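Local coordinates for carbohydrate binding protein, putative, cpb33A (PDB 5FJQ), which is a copper-dependent lytic polysaccharide monooxygenase domain important for efficient use of chitin by Cellvibrio japonicus and probably binds the polysaccharide, at residues A[159-163]-A[164-168]. Numbering follows the deposited sequence.
Sequences WQRDW and DRDAA
Where D162 faces R165 and W163 runs into D164, the chain leaves strand 152-161 and turns back toward strand 169-178, D162 CA and R165 CA lying 5.5 Å apart. R165 N donates to D162 O at 3.2 Å, closing a beta turn over D162-R165, and A167 N adds a weak bond to the same oxygen. The side chain of D162 tightens this turn: with CG anti to the backbone N (chi1 -168°), OD1 accepts D164 N at 3.0 Å nearly along its C-O bond, an Asx turn, and takes a weak bond from R165 N as well. Its other oxygen, OD2, forms a salt bridge to R165 NE at 2.8 Å through a weak, bent hydrogen bond; the carboxylate and guanidinium planes are 81° apart. R165 NH1 also pairs with D135.

On the strand side, the extended chain of R161 crosses D166 at about a right angle. R161 NH2 reaches D166 OD1 at 2.9 Å from the syn side, tilted from both group planes, while R161 NE makes a straighter but weak bond to D166 OD2. A water donates to D166 OD2 and accepts a weak bond from R161 NH2, and A167 CB covers one guanidinium face, 3.4 Å from R161 CZ. A salt bridge from R161 NH1 to E169 further restrains the group. W163 CB packs against A168 CB.

Overall, the arrangement is a beta hairpin connection, its Asx turn set beside the copper site of an AA10-type monooxygenase: at their nearest atoms, the R161 side chain is about 3 Å from that of the copper ligand H100 and about 5 Å from the copper ion.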
ATOM      1  N   TRP A 159      -2.117   5.119  -6.095  1.00 14.91           N
ATOM      2  CA  TRP A 159      -2.195   5.289  -7.540  1.00 15.38           C
ATOM      3  C   TRP A 159      -3.459   6.016  -7.894  1.00 16.92           C
ATOM      4  O   TRP A 159      -4.576   5.452  -7.705  1.00 14.90           O
ATOM      5  CB  TRP A 159      -2.139   3.900  -8.229  1.00 15.39           C
ATOM      6  CG  TRP A 159      -2.254   3.978  -9.714  1.00 16.74           C
ATOM      7  CD1 TRP A 159      -2.130   5.098 -10.497  1.00 16.83           C
ATOM      8  CD2 TRP A 159      -2.489   2.876 -10.622  1.00 16.37           C
ATOM      9  NE1 TRP A 159      -2.300   4.760 -11.851  1.00 16.78           N
ATOM     10  CE2 TRP A 159      -2.555   3.418 -11.938  1.00 16.41           C
ATOM     11  CE3 TRP A 159      -2.760   1.518 -10.436  1.00 17.78           C
ATOM     12  CZ2 TRP A 159      -2.780   2.627 -13.076  1.00 15.51           C
ATOM     13  CZ3 TRP A 159      -2.963   0.699 -11.593  1.00 19.25           C
ATOM     14  CH2 TRP A 159      -3.003   1.276 -12.887  1.00 16.29           C
ATOM     15  N   GLN A 160      -3.302   7.243  -8.411  1.00 17.23           N
ATOM     16  CA  GLN A 160      -4.441   8.062  -8.833  1.00 18.64           C
ATOM     17  C   GLN A 160      -4.527   7.969 -10.392  1.00 17.48           C
ATOM     18  O   GLN A 160      -3.625   8.421 -11.114  1.00 16.91           O
ATOM     19  CB  GLN A 160      -4.363   9.545  -8.292  1.00 17.50           C
ATOM     20  CG  GLN A 160      -5.473  10.490  -8.789  1.00 18.23           C
ATOM     21  CD  GLN A 160      -6.833  10.176  -8.242  1.00 18.86           C
ATOM     22  OE1 GLN A 160      -7.128  10.399  -7.032  1.00 17.38           O
ATOM     23  NE2 GLN A 160      -7.713   9.733  -9.130  1.00 16.61           N
ATOM     24  N   ARG A 161      -5.595   7.292 -10.841  1.00 18.66           N
ATOM     25  CA  ARG A 161      -5.995   7.154 -12.247  1.00 19.89           C
ATOM     26  C   ARG A 161      -6.414   8.559 -12.736  1.00 22.95           C
ATOM     27  O   ARG A 161      -7.049   9.332 -11.986  1.00 22.43           O
ATOM     28  CB  ARG A 161      -7.143   6.135 -12.358  1.00 21.45           C
ATOM     29  CG  ARG A 161      -7.712   5.934 -13.765  1.00 22.77           C
ATOM     30  CD  ARG A 161      -8.614   4.718 -13.789  1.00 21.47           C
ATOM     31  NE  ARG A 161      -9.053   4.381 -15.149  1.00 23.60           N
ATOM     32  CZ  ARG A 161     -10.097   3.586 -15.405  1.00 23.22           C
ATOM     33  NH1 ARG A 161     -10.756   3.055 -14.384  1.00 23.28           N
ATOM     34  NH2 ARG A 161     -10.485   3.321 -16.652  1.00 20.38           N
ATOM     35  N   ASP A 162      -6.038   8.918 -13.963  1.00 23.65           N
ATOM     36  CA  ASP A 162      -6.254  10.294 -14.434  1.00 24.51           C
ATOM     37  C   ASP A 162      -7.703  10.552 -14.818  1.00 23.78           C
ATOM     38  O   ASP A 162      -8.139  10.091 -15.869  1.00 22.44           O
ATOM     39  CB  ASP A 162      -5.363  10.572 -15.629  1.00 23.75           C
ATOM     40  CG  ASP A 162      -5.325  12.026 -15.963  1.00 24.83           C
ATOM     41  OD1 ASP A 162      -6.353  12.691 -15.887  1.00 25.20           O
ATOM     42  OD2 ASP A 162      -4.238  12.504 -16.266  1.00 23.60           O
ATOM     43  N   TRP A 163      -8.452  11.299 -13.981  1.00 23.94           N
ATOM     44  CA  TRP A 163      -9.886  11.372 -14.223  1.00 22.02           C
ATOM     45  C   TRP A 163     -10.213  12.336 -15.382  1.00 22.80           C
ATOM     46  O   TRP A 163     -11.339  12.332 -15.897  1.00 23.69           O
ATOM     47  CB  TRP A 163     -10.659  11.779 -12.967  1.00 22.57           C
ATOM     48  CG  TRP A 163     -10.314  13.128 -12.554  1.00 24.28           C
ATOM     49  CD1 TRP A 163     -10.863  14.303 -13.004  1.00 23.59           C
ATOM     50  CD2 TRP A 163      -9.269  13.490 -11.639  1.00 25.37           C
ATOM     51  NE1 TRP A 163     -10.232  15.390 -12.408  1.00 24.81           N
ATOM     52  CE2 TRP A 163      -9.253  14.921 -11.563  1.00 27.19           C
ATOM     53  CE3 TRP A 163      -8.339  12.748 -10.870  1.00 23.15           C
ATOM     54  CZ2 TRP A 163      -8.362  15.613 -10.730  1.00 27.92           C
ATOM     55  CZ3 TRP A 163      -7.457  13.426 -10.054  1.00 24.08           C
ATOM     56  CH2 TRP A 163      -7.473  14.856  -9.977  1.00 25.45           C
ATOM     57  N   ASP A 164      -9.268  13.182 -15.763  1.00 22.38           N
ATOM     58  CA  ASP A 164      -9.488  14.070 -16.922  1.00 23.46           C
ATOM     59  C   ASP A 164      -9.294  13.321 -18.204  1.00 25.53           C
ATOM     60  O   ASP A 164      -9.872  13.691 -19.233  1.00 29.73           O
ATOM     61  CB  ASP A 164      -8.515  15.224 -16.912  1.00 26.77           C
ATOM     62  CG  ASP A 164      -8.885  16.264 -15.893  1.00 32.25           C
ATOM     63  OD1 ASP A 164     -10.082  16.651 -15.862  1.00 31.88           O
ATOM     64  OD2 ASP A 164      -7.984  16.640 -15.117  1.00 33.21           O
ATOM     65  N   ARG A 165      -8.503  12.259 -18.158  1.00 23.67           N
ATOM     66  CA  ARG A 165      -8.101  11.633 -19.393  1.00 24.27           C
ATOM     67  C   ARG A 165      -8.747  10.278 -19.534  1.00 26.69           C
ATOM     68  O   ARG A 165      -8.524   9.582 -20.527  1.00 31.59           O
ATOM     69  CB  ARG A 165      -6.544  11.550 -19.475  1.00 25.91           C
ATOM     70  CG  ARG A 165      -5.844  12.912 -19.620  1.00 25.96           C
ATOM     71  CD  ARG A 165      -4.405  12.836 -20.072  1.00 30.39           C
ATOM     72  NE  ARG A 165      -3.490  12.528 -18.961  1.00 36.13           N
ATOM     73  CZ  ARG A 165      -2.643  11.486 -18.907  1.00 36.03           C
ATOM     74  NH1 ARG A 165      -2.588  10.634 -19.934  1.00 32.12           N
ATOM     75  NH2 ARG A 165      -1.865  11.302 -17.823  1.00 27.68           N
ATOM     76  N   ASP A 166      -9.495   9.858 -18.521  1.00 27.61           N
ATOM     77  CA  ASP A 166      -9.749   8.433 -18.370  1.00 27.67           C
ATOM     78  C   ASP A 166     -10.887   8.131 -17.430  1.00 26.97           C
ATOM     79  O   ASP A 166     -12.004   7.995 -17.907  1.00 29.28           O
ATOM     80  CB  ASP A 166      -8.428   7.673 -18.008  1.00 25.31           C
ATOM     81  CG  ASP A 166      -8.590   6.169 -17.980  1.00 27.17           C
ATOM     82  OD1 ASP A 166      -9.726   5.631 -18.148  1.00 24.46           O
ATOM     83  OD2 ASP A 166      -7.556   5.498 -17.758  1.00 25.77           O
ATOM     84  N   ALA A 167     -10.622   7.983 -16.124  1.00 24.80           N
ATOM     85  CA  ALA A 167     -11.648   7.742 -15.111  1.00 24.75           C
ATOM     86  C   ALA A 167     -11.051   8.026 -13.730  1.00 23.85           C
ATOM     87  O   ALA A 167      -9.806   7.975 -13.547  1.00 20.90           O
ATOM     88  CB  ALA A 167     -12.182   6.312 -15.161  1.00 24.83           C
ATOM     89  N   ALA A 168     -11.941   8.345 -12.789  1.00 20.81           N
ATOM     90  CA  ALA A 168     -11.590   8.651 -11.405  1.00 18.76           C
ATOM     91  C   ALA A 168     -11.535   7.327 -10.654  1.00 17.28           C
ATOM     92  O   ALA A 168     -12.480   6.571 -10.639  1.00 18.16           O
ATOM     93  CB  ALA A 168     -12.624   9.576 -10.780  1.00 20.27           C
TER
HETATM   94  O   HOH W   1      -7.839   2.858 -18.613  1.00 24.96           O